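PDB 5GMT: alginate lyase from Aplysia kurodai, which probably cleaves alginate as a member of polysaccharide lyase family 14, with specificity for its polymannuronate stretches. Local coordinates for residues G78-P83 and G241-T246; I38-G43 and N120-Y125; T157-G162 and H228-N233. One frame throughout, in Å; residues are numbered along the deposited sequence.

Contact 1: G78-P83 and G241-T246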
ATOM      1  N   GLY A  78      -8.687   4.262   5.277  1.00  8.71           N
ATOM      2  CA  GLY A  78      -8.099   2.937   5.241  1.00  7.54           C
ATOM      3  C   GLY A  78      -9.152   1.858   5.191  1.00  8.27           C
ATOM      4  O   GLY A  78     -10.253   2.027   5.731  1.00  7.40           O
ATOM      5  N   PHE A  79      -8.823   0.761   4.519  1.00  6.26           N
ATOM      6  CA  PHE A  79      -9.659  -0.445   4.550  1.00  6.30           C
ATOM      7  C   PHE A  79      -8.894  -1.585   3.921  1.00  6.07           C
ATOM      8  O   PHE A  79      -8.057  -1.364   3.063  1.00  7.43           O
ATOM      9  CB  PHE A  79     -11.012  -0.239   3.822  1.00  8.14           C
ATOM     10  CG  PHE A  79     -10.887   0.199   2.375  1.00  7.74           C
ATOM     11  CD1 PHE A  79     -10.716  -0.739   1.361  1.00  6.77           C
ATOM     12  CD2 PHE A  79     -10.967   1.549   2.029  1.00  8.07           C
ATOM     13  CE1 PHE A  79     -10.609  -0.343   0.029  1.00  8.91           C
ATOM     14  CE2 PHE A  79     -10.864   1.957   0.701  1.00 10.01           C
ATOM     15  CZ  PHE A  79     -10.687   1.009  -0.306  1.00  9.21           C
ATOM     16  N   TYR A  80      -9.184  -2.811   4.343  1.00  5.04           N
ATOM     17  CA  TYR A  80      -8.675  -3.962   3.622  1.00  6.84           C
ATOM     18  C   TYR A  80      -9.740  -4.419   2.635  1.00 10.14           C
ATOM     19  O   TYR A  80     -10.924  -4.461   2.969  1.00  9.36           O
ATOM     20  CB  TYR A  80      -8.326  -5.104   4.567  1.00  5.19           C
ATOM     21  CG  TYR A  80      -7.169  -4.863   5.513  1.00  5.33           C
ATOM     22  CD1 TYR A  80      -5.892  -5.307   5.200  1.00  7.30           C
ATOM     23  CD2 TYR A  80      -7.368  -4.245   6.745  1.00  6.19           C
ATOM     24  CE1 TYR A  80      -4.826  -5.129   6.081  1.00  6.15           C
ATOM     25  CE2 TYR A  80      -6.308  -4.057   7.636  1.00  6.90           C
ATOM     26  CZ  TYR A  80      -5.041  -4.517   7.297  1.00  7.64           C
ATOM     27  OH  TYR A  80      -3.970  -4.339   8.153  1.00  7.12           O
ATOM     28  N   SER A  81      -9.311  -4.757   1.426  1.00  6.28           N
ATOM     29  CA  SER A  81     -10.209  -5.192   0.363  1.00  8.65           C
ATOM     30  C   SER A  81      -9.855  -6.607  -0.087  1.00  7.42           C
ATOM     31  O   SER A  81      -8.707  -6.871  -0.451  1.00  7.08           O
ATOM     32  CB  SER A  81     -10.123  -4.217  -0.818  1.00  8.03           C
ATOM     33  OG  SER A  81     -10.750  -4.727  -1.980  1.00  8.74           O
ATOM     34  N   ARG A  82     -10.831  -7.516  -0.048  1.00  7.76           N
ATOM     35  CA  ARG A  82     -10.618  -8.888  -0.493  1.00  8.94           C
ATOM     36  C   ARG A  82     -11.669  -9.293  -1.521  1.00 10.63           C
ATOM     37  O   ARG A  82     -12.632  -9.988  -1.195  1.00 11.37           O
ATOM     38  CB  ARG A  82     -10.644  -9.849   0.694  1.00  8.56           C
ATOM     39  CG  ARG A  82      -9.552  -9.588   1.716  1.00 11.38           C
ATOM     40  CD  ARG A  82      -9.707 -10.500   2.921  1.00  7.73           C
ATOM     41  NE  ARG A  82      -9.629 -11.915   2.554  1.00  9.66           N
ATOM     42  CZ  ARG A  82      -9.596 -12.902   3.443  1.00  9.99           C
ATOM     43  NH1 ARG A  82      -9.617 -12.614   4.742  1.00 10.95           N
ATOM     44  NH2 ARG A  82      -9.529 -14.165   3.044  1.00  9.84           N
ATOM     45  N   PRO A  83     -11.498  -8.837  -2.770  1.00 10.33           N
ATOM     46  CA  PRO A  83     -12.477  -9.153  -3.818  1.00 11.34           C
ATOM     47  C   PRO A  83     -12.713 -10.659  -3.927  1.00 12.96           C
ATOM     48  O   PRO A  83     -11.759 -11.433  -3.842  1.00 11.02           O
ATOM     49  CB  PRO A  83     -11.826  -8.585  -5.077  1.00 14.77           C
ATOM     50  CG  PRO A  83     -11.024  -7.423  -4.568  1.00 12.59           C
ATOM     51  CD  PRO A  83     -10.501  -7.849  -3.217  1.00  9.54           C
ATOM     52  N   GLY A 241      -5.154  -9.664  -0.687  1.00  6.76           N
ATOM     53  CA  GLY A 241      -5.719  -8.540  -1.405  1.00  7.11           C
ATOM     54  C   GLY A 241      -5.022  -7.231  -1.123  1.00  6.63           C
ATOM     55  O   GLY A 241      -3.846  -7.217  -0.787  1.00  6.37           O
ATOM     56  N   MET A 242      -5.772  -6.135  -1.239  1.00  6.67           N
ATOM     57  CA  MET A 242      -5.206  -4.795  -1.118  1.00  5.26           C
ATOM     58  C   MET A 242      -5.481  -4.184   0.246  1.00  5.73           C
ATOM     59  O   MET A 242      -6.624  -4.180   0.718  1.00  8.46           O
ATOM     60  CB  MET A 242      -5.765  -3.860  -2.191  1.00  7.27           C
ATOM     61  CG  MET A 242      -5.221  -2.427  -2.056  1.00  7.47           C
ATOM     62  SD  MET A 242      -5.922  -1.230  -3.212  1.00  7.36           S
ATOM     63  CE  MET A 242      -7.662  -1.346  -2.825  1.00  8.64           C
ATOM     64  N   PHE A 243      -4.420  -3.676   0.867  1.00  4.91           N
ATOM     65  CA  PHE A 243      -4.513  -2.892   2.097  1.00  5.84           C
ATOM     66  C   PHE A 243      -4.544  -1.434   1.667  1.00  5.38           C
ATOM     67  O   PHE A 243      -3.503  -0.845   1.424  1.00  4.72           O
ATOM     68  CB  PHE A 243      -3.332  -3.251   3.027  1.00  5.17           C
ATOM     69  CG  PHE A 243      -3.316  -2.541   4.366  1.00  5.99           C
ATOM     70  CD1 PHE A 243      -4.405  -1.826   4.828  1.00  8.03           C
ATOM     71  CD2 PHE A 243      -2.243  -2.744   5.233  1.00  7.32           C
ATOM     72  CE1 PHE A 243      -4.367  -1.205   6.082  1.00 10.88           C
ATOM     73  CE2 PHE A 243      -2.212  -2.153   6.498  1.00 10.03           C
ATOM     74  CZ  PHE A 243      -3.261  -1.391   6.919  1.00  9.24           C
ATOM     75  N   PHE A 244      -5.748  -0.883   1.499  1.00  6.47           N
ATOM     76  CA  PHE A 244      -5.858   0.539   1.176  1.00  5.50           C
ATOM     77  C   PHE A 244      -5.586   1.314   2.445  1.00  5.67           C
ATOM     78  O   PHE A 244      -6.272   1.143   3.448  1.00  5.92           O
ATOM     79  CB  PHE A 244      -7.225   0.915   0.595  1.00  6.78           C
ATOM     80  CG  PHE A 244      -7.286   2.344   0.098  1.00  5.82           C
ATOM     81  CD1 PHE A 244      -6.992   2.642  -1.226  1.00  6.03           C
ATOM     82  CD2 PHE A 244      -7.607   3.383   0.960  1.00  7.04           C
ATOM     83  CE1 PHE A 244      -7.032   3.958  -1.692  1.00  6.04           C
ATOM     84  CE2 PHE A 244      -7.650   4.708   0.495  1.00  5.76           C
ATOM     85  CZ  PHE A 244      -7.359   4.982  -0.827  1.00  4.24           C
ATOM     86  N   SER A 245      -4.575   2.173   2.400  1.00  5.22           N
ATOM     87  CA  SER A 245      -4.123   2.856   3.601  1.00  5.79           C
ATOM     88  C   SER A 245      -3.449   4.148   3.178  1.00  6.39           C
ATOM     89  O   SER A 245      -2.495   4.106   2.428  1.00  6.62           O
ATOM     90  CB  SER A 245      -3.151   1.960   4.371  1.00  5.09           C
ATOM     91  OG  SER A 245      -2.738   2.543   5.584  1.00  7.91           O
ATOM     92  N   THR A 246      -3.950   5.292   3.630  1.00  5.90           N
ATOM     93  CA  THR A 246      -3.277   6.547   3.310  1.00  4.07           C
ATOM     94  C   THR A 246      -3.625   7.624   4.347  1.00  6.48           C
ATOM     95  O   THR A 246      -4.794   7.860   4.692  1.00  6.10           O
ATOM     96  CB  THR A 246      -3.618   7.017   1.852  1.00  4.42           C
ATOM     97  OG1 THR A 246      -2.732   8.076   1.456  1.00  7.31           O
ATOM     98  CG2 THR A 246      -5.078   7.471   1.722  1.00  7.48           C
TER

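Contact 2: I38-G43 and N120-Y125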
ATOM      1  N   ILE A  38     -14.991  -5.336   2.294  1.00  6.56           N
ATOM      2  CA  ILE A  38     -13.940  -4.583   2.933  1.00  8.19           C
ATOM      3  C   ILE A  38     -14.002  -4.804   4.436  1.00  9.49           C
ATOM      4  O   ILE A  38     -15.037  -5.203   4.983  1.00  9.13           O
ATOM      5  CB  ILE A  38     -14.009  -3.071   2.593  1.00  8.53           C
ATOM      6  CG1 ILE A  38     -15.230  -2.412   3.228  1.00  9.62           C
ATOM      7  CG2 ILE A  38     -13.974  -2.841   1.061  1.00  8.62           C
ATOM      8  CD1 ILE A  38     -15.325  -0.934   2.915  1.00 13.04           C
ATOM      9  N   TYR A  39     -12.863  -4.592   5.086  1.00  7.74           N
ATOM     10  CA  TYR A  39     -12.695  -4.890   6.494  1.00  7.13           C
ATOM     11  C   TYR A  39     -11.949  -3.747   7.173  1.00  9.49           C
ATOM     12  O   TYR A  39     -10.990  -3.204   6.614  1.00  6.80           O
ATOM     13  CB  TYR A  39     -11.921  -6.207   6.679  1.00  7.73           C
ATOM     14  CG  TYR A  39     -12.515  -7.393   5.947  1.00 10.29           C
ATOM     15  CD1 TYR A  39     -12.309  -7.566   4.573  1.00  7.25           C
ATOM     16  CD2 TYR A  39     -13.247  -8.360   6.627  1.00 11.29           C
ATOM     17  CE1 TYR A  39     -12.848  -8.639   3.907  1.00  9.33           C
ATOM     18  CE2 TYR A  39     -13.781  -9.445   5.966  1.00 11.17           C
ATOM     19  CZ  TYR A  39     -13.572  -9.584   4.608  1.00 10.99           C
ATOM     20  OH  TYR A  39     -14.103 -10.661   3.949  1.00 13.79           O
ATOM     21  N   HIS A  40     -12.394  -3.386   8.374  1.00  7.51           N
ATOM     22  CA  HIS A  40     -11.712  -2.373   9.172  1.00  8.71           C
ATOM     23  C   HIS A  40     -11.575  -1.048   8.414  1.00  9.01           C
ATOM     24  O   HIS A  40     -10.513  -0.416   8.400  1.00  8.91           O
ATOM     25  CB  HIS A  40     -10.351  -2.915   9.629  1.00  9.31           C
ATOM     26  CG  HIS A  40     -10.463  -4.175  10.429  1.00 11.07           C
ATOM     27  ND1 HIS A  40     -10.903  -4.179  11.734  1.00 12.45           N
ATOM     28  CD2 HIS A  40     -10.231  -5.470  10.107  1.00  8.14           C
ATOM     29  CE1 HIS A  40     -10.931  -5.421  12.186  1.00 13.05           C
ATOM     30  NE2 HIS A  40     -10.531  -6.224  11.218  1.00 10.49           N
ATOM     31  N   ASP A  41     -12.672  -0.646   7.781  1.00  7.88           N
ATOM     32  CA  ASP A  41     -12.748   0.628   7.078  1.00  9.12           C
ATOM     33  C   ASP A  41     -12.847   1.788   8.060  1.00 11.79           C
ATOM     34  O   ASP A  41     -13.545   1.706   9.069  1.00  8.69           O
ATOM     35  CB  ASP A  41     -13.944   0.633   6.126  1.00  9.46           C
ATOM     36  CG  ASP A  41     -15.237   0.243   6.822  1.00 13.61           C
ATOM     37  OD1 ASP A  41     -15.333  -0.904   7.293  1.00 10.21           O
ATOM     38  OD2 ASP A  41     -16.153   1.081   6.896  1.00 18.80           O
ATOM     39  N   TRP A  42     -12.137   2.873   7.751  1.00  9.39           N
ATOM     40  CA  TRP A  42     -12.210   4.090   8.533  1.00  8.38           C
ATOM     41  C   TRP A  42     -11.928   5.287   7.631  1.00  7.42           C
ATOM     42  O   TRP A  42     -11.409   5.122   6.520  1.00  8.44           O
ATOM     43  CB  TRP A  42     -11.210   4.034   9.691  1.00 10.91           C
ATOM     44  CG  TRP A  42      -9.793   3.911   9.241  1.00 10.70           C
ATOM     45  CD1 TRP A  42      -9.100   2.756   8.998  1.00 10.47           C
ATOM     46  CD2 TRP A  42      -8.887   4.985   8.987  1.00 10.94           C
ATOM     47  NE1 TRP A  42      -7.815   3.054   8.596  1.00 10.07           N
ATOM     48  CE2 TRP A  42      -7.657   4.413   8.588  1.00  8.84           C
ATOM     49  CE3 TRP A  42      -8.998   6.377   9.051  1.00 10.38           C
ATOM     50  CZ2 TRP A  42      -6.540   5.189   8.253  1.00 11.64           C
ATOM     51  CZ3 TRP A  42      -7.891   7.145   8.721  1.00 10.73           C
ATOM     52  CH2 TRP A  42      -6.675   6.548   8.331  1.00 10.63           C
ATOM     53  N   GLY A  43     -12.279   6.484   8.091  1.00  7.60           N
ATOM     54  CA  GLY A  43     -11.942   7.698   7.360  1.00  8.87           C
ATOM     55  C   GLY A  43     -13.012   8.242   6.428  1.00  8.41           C
ATOM     56  O   GLY A  43     -12.692   8.936   5.475  1.00  7.94           O
ATOM     57  N   ASN A 120      -6.454 -16.709   6.879  1.00  8.98           N
ATOM     58  CA  ASN A 120      -7.651 -16.502   6.074  1.00 12.55           C
ATOM     59  C   ASN A 120      -8.649 -15.540   6.729  1.00 12.88           C
ATOM     60  O   ASN A 120      -9.542 -15.007   6.066  1.00 18.17           O
ATOM     61  CB  ASN A 120      -8.339 -17.837   5.781  1.00 16.17           C
ATOM     62  CG  ASN A 120      -9.408 -17.710   4.713  1.00 20.38           C
ATOM     63  OD1 ASN A 120      -9.222 -17.018   3.719  1.00 21.51           O
ATOM     64  ND2 ASN A 120     -10.544 -18.350   4.933  1.00 26.15           N
ATOM     65  N   GLY A 121      -8.480 -15.290   8.019  1.00 12.98           N
ATOM     66  CA  GLY A 121      -9.452 -14.510   8.768  1.00 13.52           C
ATOM     67  C   GLY A 121      -8.913 -13.222   9.348  1.00 12.40           C
ATOM     68  O   GLY A 121      -8.061 -12.571   8.735  1.00  9.51           O
ATOM     69  N   GLU A 122      -9.399 -12.860  10.538  1.00 11.19           N
ATOM     70  CA  GLU A 122      -9.052 -11.582  11.169  1.00 10.94           C
ATOM     71  C   GLU A 122      -7.558 -11.416  11.402  1.00 10.52           C
ATOM     72  O   GLU A 122      -7.062 -10.292  11.451  1.00  9.02           O
ATOM     73  CB  GLU A 122      -9.781 -11.433  12.508  1.00 13.05           C
ATOM     74  CG  GLU A 122     -11.232 -11.071  12.371  1.00 11.96           C
ATOM     75  CD  GLU A 122     -11.424  -9.724  11.710  1.00 10.68           C
ATOM     76  OE1 GLU A 122     -10.787  -8.748  12.161  1.00 11.32           O
ATOM     77  OE2 GLU A 122     -12.196  -9.642  10.738  1.00 11.67           O
ATOM     78  N   GLY A 123      -6.845 -12.533  11.539  1.00  9.03           N
ATOM     79  CA  GLY A 123      -5.404 -12.493  11.720  1.00 11.30           C
ATOM     80  C   GLY A 123      -4.702 -11.693  10.630  1.00 10.49           C
ATOM     81  O   GLY A 123      -3.651 -11.118  10.852  1.00  8.96           O
ATOM     82  N   ALA A 124      -5.296 -11.651   9.446  1.00  7.02           N
ATOM     83  CA  ALA A 124      -4.650 -11.010   8.305  1.00  6.08           C
ATOM     84  C   ALA A 124      -4.630  -9.479   8.412  1.00  8.83           C
ATOM     85  O   ALA A 124      -3.868  -8.817   7.699  1.00  8.62           O
ATOM     86  CB  ALA A 124      -5.338 -11.444   7.019  1.00  8.84           C
ATOM     87  N   TYR A 125      -5.449  -8.923   9.308  1.00  7.45           N
ATOM     88  CA  TYR A 125      -5.625  -7.465   9.364  1.00 10.54           C
ATOM     89  C   TYR A 125      -4.864  -6.817  10.518  1.00  8.16           C
ATOM     90  O   TYR A 125      -5.149  -5.670  10.879  1.00  8.68           O
ATOM     91  CB  TYR A 125      -7.118  -7.102   9.475  1.00  7.65           C
ATOM     92  CG  TYR A 125      -8.020  -7.898   8.560  1.00  8.50           C
ATOM     93  CD1 TYR A 125      -7.764  -7.971   7.193  1.00  8.73           C
ATOM     94  CD2 TYR A 125      -9.106  -8.619   9.068  1.00  8.17           C
ATOM     95  CE1 TYR A 125      -8.570  -8.703   6.353  1.00  9.08           C
ATOM     96  CE2 TYR A 125      -9.923  -9.366   8.232  1.00  7.00           C
ATOM     97  CZ  TYR A 125      -9.642  -9.410   6.871  1.00  8.87           C
ATOM     98  OH  TYR A 125     -10.429 -10.139   6.031  1.00  9.36           O
TER

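Contact 3: T157-G162 and H228-N233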
ATOM      1  N   THR A 157       9.902 -11.363  12.019  1.00 15.93           N
ATOM      2  CA  THR A 157      11.189 -10.917  12.531  1.00 14.90           C
ATOM      3  C   THR A 157      12.354 -11.784  12.051  1.00 10.79           C
ATOM      4  O   THR A 157      13.494 -11.341  12.061  1.00 14.97           O
ATOM      5  CB  THR A 157      11.194 -10.878  14.078  1.00 18.47           C
ATOM      6  OG1 THR A 157      10.985 -12.193  14.592  1.00 26.31           O
ATOM      7  CG2 THR A 157      10.081  -9.971  14.584  1.00 25.46           C
ATOM      8  N   ASN A 158      12.080 -13.012  11.618  1.00 13.97           N
ATOM      9  CA  ASN A 158      13.177 -13.893  11.218  1.00 17.07           C
ATOM     10  C   ASN A 158      13.538 -13.740   9.732  1.00 13.66           C
ATOM     11  O   ASN A 158      13.297 -14.622   8.913  1.00 13.81           O
ATOM     12  CB  ASN A 158      12.856 -15.360  11.555  1.00 11.94           C
ATOM     13  CG  ASN A 158      11.612 -15.876  10.867  1.00 15.49           C
ATOM     14  OD1 ASN A 158      10.619 -15.168  10.735  1.00 16.65           O
ATOM     15  ND2 ASN A 158      11.656 -17.138  10.433  1.00 15.82           N
ATOM     16  N   GLN A 159      14.144 -12.612   9.394  1.00 10.37           N
ATOM     17  CA  GLN A 159      14.603 -12.392   8.034  1.00 10.46           C
ATOM     18  C   GLN A 159      15.986 -13.007   7.861  1.00 12.97           C
ATOM     19  O   GLN A 159      16.560 -13.527   8.815  1.00 15.34           O
ATOM     20  CB  GLN A 159      14.627 -10.894   7.716  1.00 11.80           C
ATOM     21  CG  GLN A 159      13.260 -10.247   7.786  1.00 12.13           C
ATOM     22  CD  GLN A 159      12.283 -10.827   6.767  1.00 11.77           C
ATOM     23  OE1 GLN A 159      12.631 -11.048   5.603  1.00 10.63           O
ATOM     24  NE2 GLN A 159      11.062 -11.081   7.203  1.00  8.96           N
ATOM     25  N   GLU A 160      16.521 -12.942   6.646  1.00 12.86           N
ATOM     26  CA  GLU A 160      17.827 -13.529   6.346  1.00 16.21           C
ATOM     27  C   GLU A 160      18.929 -12.905   7.189  1.00 15.11           C
ATOM     28  O   GLU A 160      18.782 -11.784   7.678  1.00 11.11           O
ATOM     29  CB  GLU A 160      18.154 -13.361   4.864  1.00 14.00           C
ATOM     30  CG  GLU A 160      18.226 -11.905   4.434  1.00 11.67           C
ATOM     31  CD  GLU A 160      18.848 -11.713   3.064  1.00 10.33           C
ATOM     32  OE1 GLU A 160      19.230 -12.716   2.418  1.00 14.18           O
ATOM     33  OE2 GLU A 160      18.958 -10.550   2.639  1.00 11.29           O
ATOM     34  N   SER A 161      20.033 -13.630   7.370  1.00 16.73           N
ATOM     35  CA  SER A 161      21.162 -13.069   8.106  1.00 17.95           C
ATOM     36  C   SER A 161      21.610 -11.744   7.483  1.00 16.59           C
ATOM     37  O   SER A 161      21.671 -11.611   6.260  1.00 18.42           O
ATOM     38  CB  SER A 161      22.332 -14.057   8.149  1.00 20.76           C
ATOM     39  OG  SER A 161      21.945 -15.251   8.798  1.00 31.17           O
ATOM     40  N   GLY A 162      21.883 -10.759   8.331  1.00 16.05           N
ATOM     41  CA  GLY A 162      22.368  -9.467   7.872  1.00 17.25           C
ATOM     42  C   GLY A 162      21.307  -8.529   7.307  1.00 14.05           C
ATOM     43  O   GLY A 162      21.649  -7.460   6.807  1.00 14.82           O
ATOM     44  N   HIS A 228      14.996 -11.618  -1.518  1.00  5.86           N
ATOM     45  CA  HIS A 228      15.390 -12.351  -0.322  1.00  7.92           C
ATOM     46  C   HIS A 228      14.590 -11.940   0.909  1.00  8.39           C
ATOM     47  O   HIS A 228      15.157 -11.626   1.966  1.00  7.69           O
ATOM     48  CB  HIS A 228      16.884 -12.175  -0.097  1.00  8.60           C
ATOM     49  CG  HIS A 228      17.708 -12.666  -1.247  1.00  9.35           C
ATOM     50  ND1 HIS A 228      18.879 -12.062  -1.642  1.00  9.38           N
ATOM     51  CD2 HIS A 228      17.502 -13.690  -2.114  1.00 10.28           C
ATOM     52  CE1 HIS A 228      19.374 -12.703  -2.691  1.00  9.28           C
ATOM     53  NE2 HIS A 228      18.560 -13.694  -2.996  1.00  7.12           N
ATOM     54  N   LEU A 229      13.266 -11.964   0.758  1.00  7.24           N
ATOM     55  CA  LEU A 229      12.335 -11.647   1.834  1.00  8.94           C
ATOM     56  C   LEU A 229      11.603 -12.867   2.362  1.00  7.92           C
ATOM     57  O   LEU A 229      11.329 -13.808   1.617  1.00  8.35           O
ATOM     58  CB  LEU A 229      11.281 -10.648   1.358  1.00  6.32           C
ATOM     59  CG  LEU A 229      11.789  -9.294   0.884  1.00  6.29           C
ATOM     60  CD1 LEU A 229      10.581  -8.401   0.575  1.00  9.25           C
ATOM     61  CD2 LEU A 229      12.721  -8.641   1.903  1.00  8.67           C
ATOM     62  N   ARG A 230      11.280 -12.829   3.649  1.00  6.15           N
ATOM     63  CA  ARG A 230      10.373 -13.794   4.246  1.00  5.58           C
ATOM     64  C   ARG A 230       9.073 -13.083   4.623  1.00  6.88           C
ATOM     65  O   ARG A 230       9.106 -12.089   5.359  1.00  8.96           O
ATOM     66  CB  ARG A 230      11.010 -14.438   5.484  1.00  8.17           C
ATOM     67  CG  ARG A 230      10.035 -15.246   6.294  1.00 10.67           C
ATOM     68  CD  ARG A 230      10.744 -16.087   7.322  1.00 20.56           C
ATOM     69  NE  ARG A 230      11.415 -17.222   6.709  1.00 19.72           N
ATOM     70  CZ  ARG A 230      12.685 -17.555   6.924  1.00 18.29           C
ATOM     71  NH1 ARG A 230      13.437 -16.847   7.744  1.00 22.89           N
ATOM     72  NH2 ARG A 230      13.198 -18.617   6.321  1.00 16.23           N
ATOM     73  N   MET A 231       7.945 -13.566   4.097  1.00  7.23           N
ATOM     74  CA  MET A 231       6.638 -13.004   4.425  1.00  8.36           C
ATOM     75  C   MET A 231       5.867 -13.906   5.381  1.00  7.62           C
ATOM     76  O   MET A 231       5.009 -13.447   6.135  1.00  5.80           O
ATOM     77  CB  MET A 231       5.796 -12.784   3.164  1.00  8.56           C
ATOM     78  CG  MET A 231       6.288 -11.668   2.257  1.00 10.36           C
ATOM     79  SD  MET A 231       7.657 -12.230   1.234  1.00  8.44           S
ATOM     80  CE  MET A 231       7.535 -11.056  -0.133  1.00  9.36           C
ATOM     81  N   ARG A 232       6.159 -15.201   5.334  1.00 10.16           N
ATOM     82  CA  ARG A 232       5.374 -16.156   6.108  1.00  8.55           C
ATOM     83  C   ARG A 232       6.248 -17.291   6.648  1.00 11.82           C
ATOM     84  O   ARG A 232       7.300 -17.602   6.083  1.00  8.05           O
ATOM     85  CB  ARG A 232       4.252 -16.720   5.245  1.00  8.78           C
ATOM     86  CG  ARG A 232       4.779 -17.366   3.979  1.00  9.56           C
ATOM     87  CD  ARG A 232       3.707 -18.084   3.185  1.00  9.50           C
ATOM     88  NE  ARG A 232       4.296 -18.771   2.040  1.00  8.65           N
ATOM     89  CZ  ARG A 232       3.668 -19.686   1.313  1.00 11.24           C
ATOM     90  NH1 ARG A 232       2.425 -20.041   1.611  1.00  9.61           N
ATOM     91  NH2 ARG A 232       4.297 -20.262   0.296  1.00 10.48           N
ATOM     92  N   ASN A 233       5.806 -17.901   7.746  1.00 11.44           N
ATOM     93  CA  ASN A 233       6.519 -19.054   8.308  1.00 12.34           C
ATOM     94  C   ASN A 233       5.686 -20.316   8.279  1.00 15.93           C
ATOM     95  O   ASN A 233       6.129 -21.373   8.732  1.00 14.24           O
ATOM     96  CB  ASN A 233       6.973 -18.779   9.742  1.00 11.30           C
ATOM     97  CG  ASN A 233       8.199 -17.894   9.797  1.00 14.55           C
ATOM     98  OD1 ASN A 233       9.278 -18.283   9.341  1.00 19.13           O
ATOM     99  ND2 ASN A 233       8.044 -16.703  10.357  1.00 13.42           N
TER
HETATM  100  O   HOH W   1      14.914 -11.684   4.544  1.00 14.11           O
HETATM  101  O   HOH W   2      19.959 -10.331   0.095  1.00 13.54           O

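Contact 1: G78-P83 and G241-T246
F79 and S81 pair with F244 and M242 as the two hydrogen-bonded pairs of an antiparallel ladder between neighbouring strands. The bond from S81 N to M242 O measures 2.8 Å. M242 N returns a longer one to S81 O, 3.1 Å. Around F79 and F244 the exchange is uneven: F79 N reaches F244 O well, at 160°, while the return bond from F244 N to F79 O is weak. Y80 CA, between the two pairs, and G78 CA, beyond the F79-F244 pair, add CA-H...O contacts to M242 O and F244 O respectively. G241 takes backbone angles that suit glycine, and a CB there would collide with S81 O.

The aromatic contacts fall on both faces of the sheet. On one, F79 holds CG between its backbone N and carbonyl carbon (chi1 57°), turning the ring over F244. F244 CB then sits above the middle of that ring as a CH-pi contact, 3.6 Å from its centroid. The two rings are almost parallel but slid apart, with F79 CE2 and F244 CD2 3.6 Å from each other. M242 CE packs near F79 CE1, and S81 OG bonds to F35 O. On the other face Y80 and F243 form an offset stack with centroids 4.0 Å apart. Y80 CZ lies over the centre of the F243 ring, Y80 OH lies 3.3 Å from F243 CE2, and S245 CB lies over the opposite face, toward the rim.

F244 also meets L59, I61 and F265 of the second sheet, so the F79-F244 face is the interior of a two-sheet beta-sandwich, consistent with the jelly-roll expected of the concanavalin clan.

Contact 2: I38-G43 and N120-Y125
Y125 packs against H40 and Y39, which both lie on the same side of its ring, and so joins the loop between strands 110-118 and 136-143 to edge strand 38-42. At the root, Y125 CB is 3.6 Å from H40 CD2. CG anti to the carbonyl carbon (chi1 -44°) aims the ring at that strand, and Y125 CD2 meets the imidazole at its edge, 3.5 Å from H40 CD2. Further out Y39 takes over: CE2 approaches Y39 CD2, and Y125 CZ comes within 3.6 Å of Y39 CG. Y39 CB lies over one face of the Y125 ring, toward the rim, as a CH-pi contact; G121 O and A124 CB lie toward the rim of the other. At the tip, Y125 OH sits over the centre of the Y39 ring, 3.4 Å from Y39 CD2, in an offset stack whose planes are 22° apart. The same hydroxyl bonds to R82 NH1, which also holds N120 O.

H40 NE2 donates to E122 OE1 at 2.7 Å. The carboxylate oxygen lies in the imidazole plane and uses its syn lone pair. The bend of E122 at chi2 (-63°) brings it back to the histidine.

Chemically H40 belongs to both halves: its bond to E122, together with Y125 at its edge, probably restrains the imidazole's rotation, while Y125 is the buried member of the aromatic cluster, its hydroxyl hydrogen-bonded to R82.

Contact 3: T157-G162 and H228-N233
With CG between its backbone N and carbonyl carbon (chi1 60°), N158 turns its amide toward that of N233, which comes from the opposite direction. Two nearly straight bonds make a reciprocal Asn-Asn amide pair: N158 ND2 to N233 OD1 at 2.9 Å and N233 ND2 to N158 OD1 at 3.0 Å. An alanine in place of N158 would remove both bonds and is likely to leave the N233 amide without its mate and freer to turn.

Q159, bent at chi2 (-62°), lays its amide along the R230 backbone. OE1 accepts from R230 N at 3.0 Å, and NE2 gives to R230 O at 2.9 Å, each in the carbonyl plane on a lone pair; NE2 also reaches P156 O. R230 NH1 points back at N158 O, though that distance is doubtfully short. One water ties Q159 OE1 and E160 N to H228 O; another links E160 OE2, salt-bridged to R166, with H228 ND1, while H228 NE2 bonds to G279 O at the C terminus.

Polar pairing thus joins the loop after strand 149-154 to the chain leaving strand 222-229; flipping the N158, N233 or Q159 amide alone would probably set like atoms against each other.

Overall arrangement
From the N terminus, 38-43 comes first, on an outermost strand, followed by 78-83 on the strand beside it. Chain 120-125 then closes contact 2, bringing the loop after strand 110-118 back to that edge. Further on, 157-162 meets 228-233 in contact 3, and 241-246 soon afterwards closes contact 1, the longest of the three loops. Contacts 1 and 2 therefore cross, and they touch in space, Y39 N pairing with Y80 O. Contact 3 opens and closes entirely between the halves of contact 1, after contact 2 is complete; its centre is about 24 Å from theirs, and it ties the loop after strand 149-154 to the end of strand 222-229 and the chain beyond, thus bridging the two sheets.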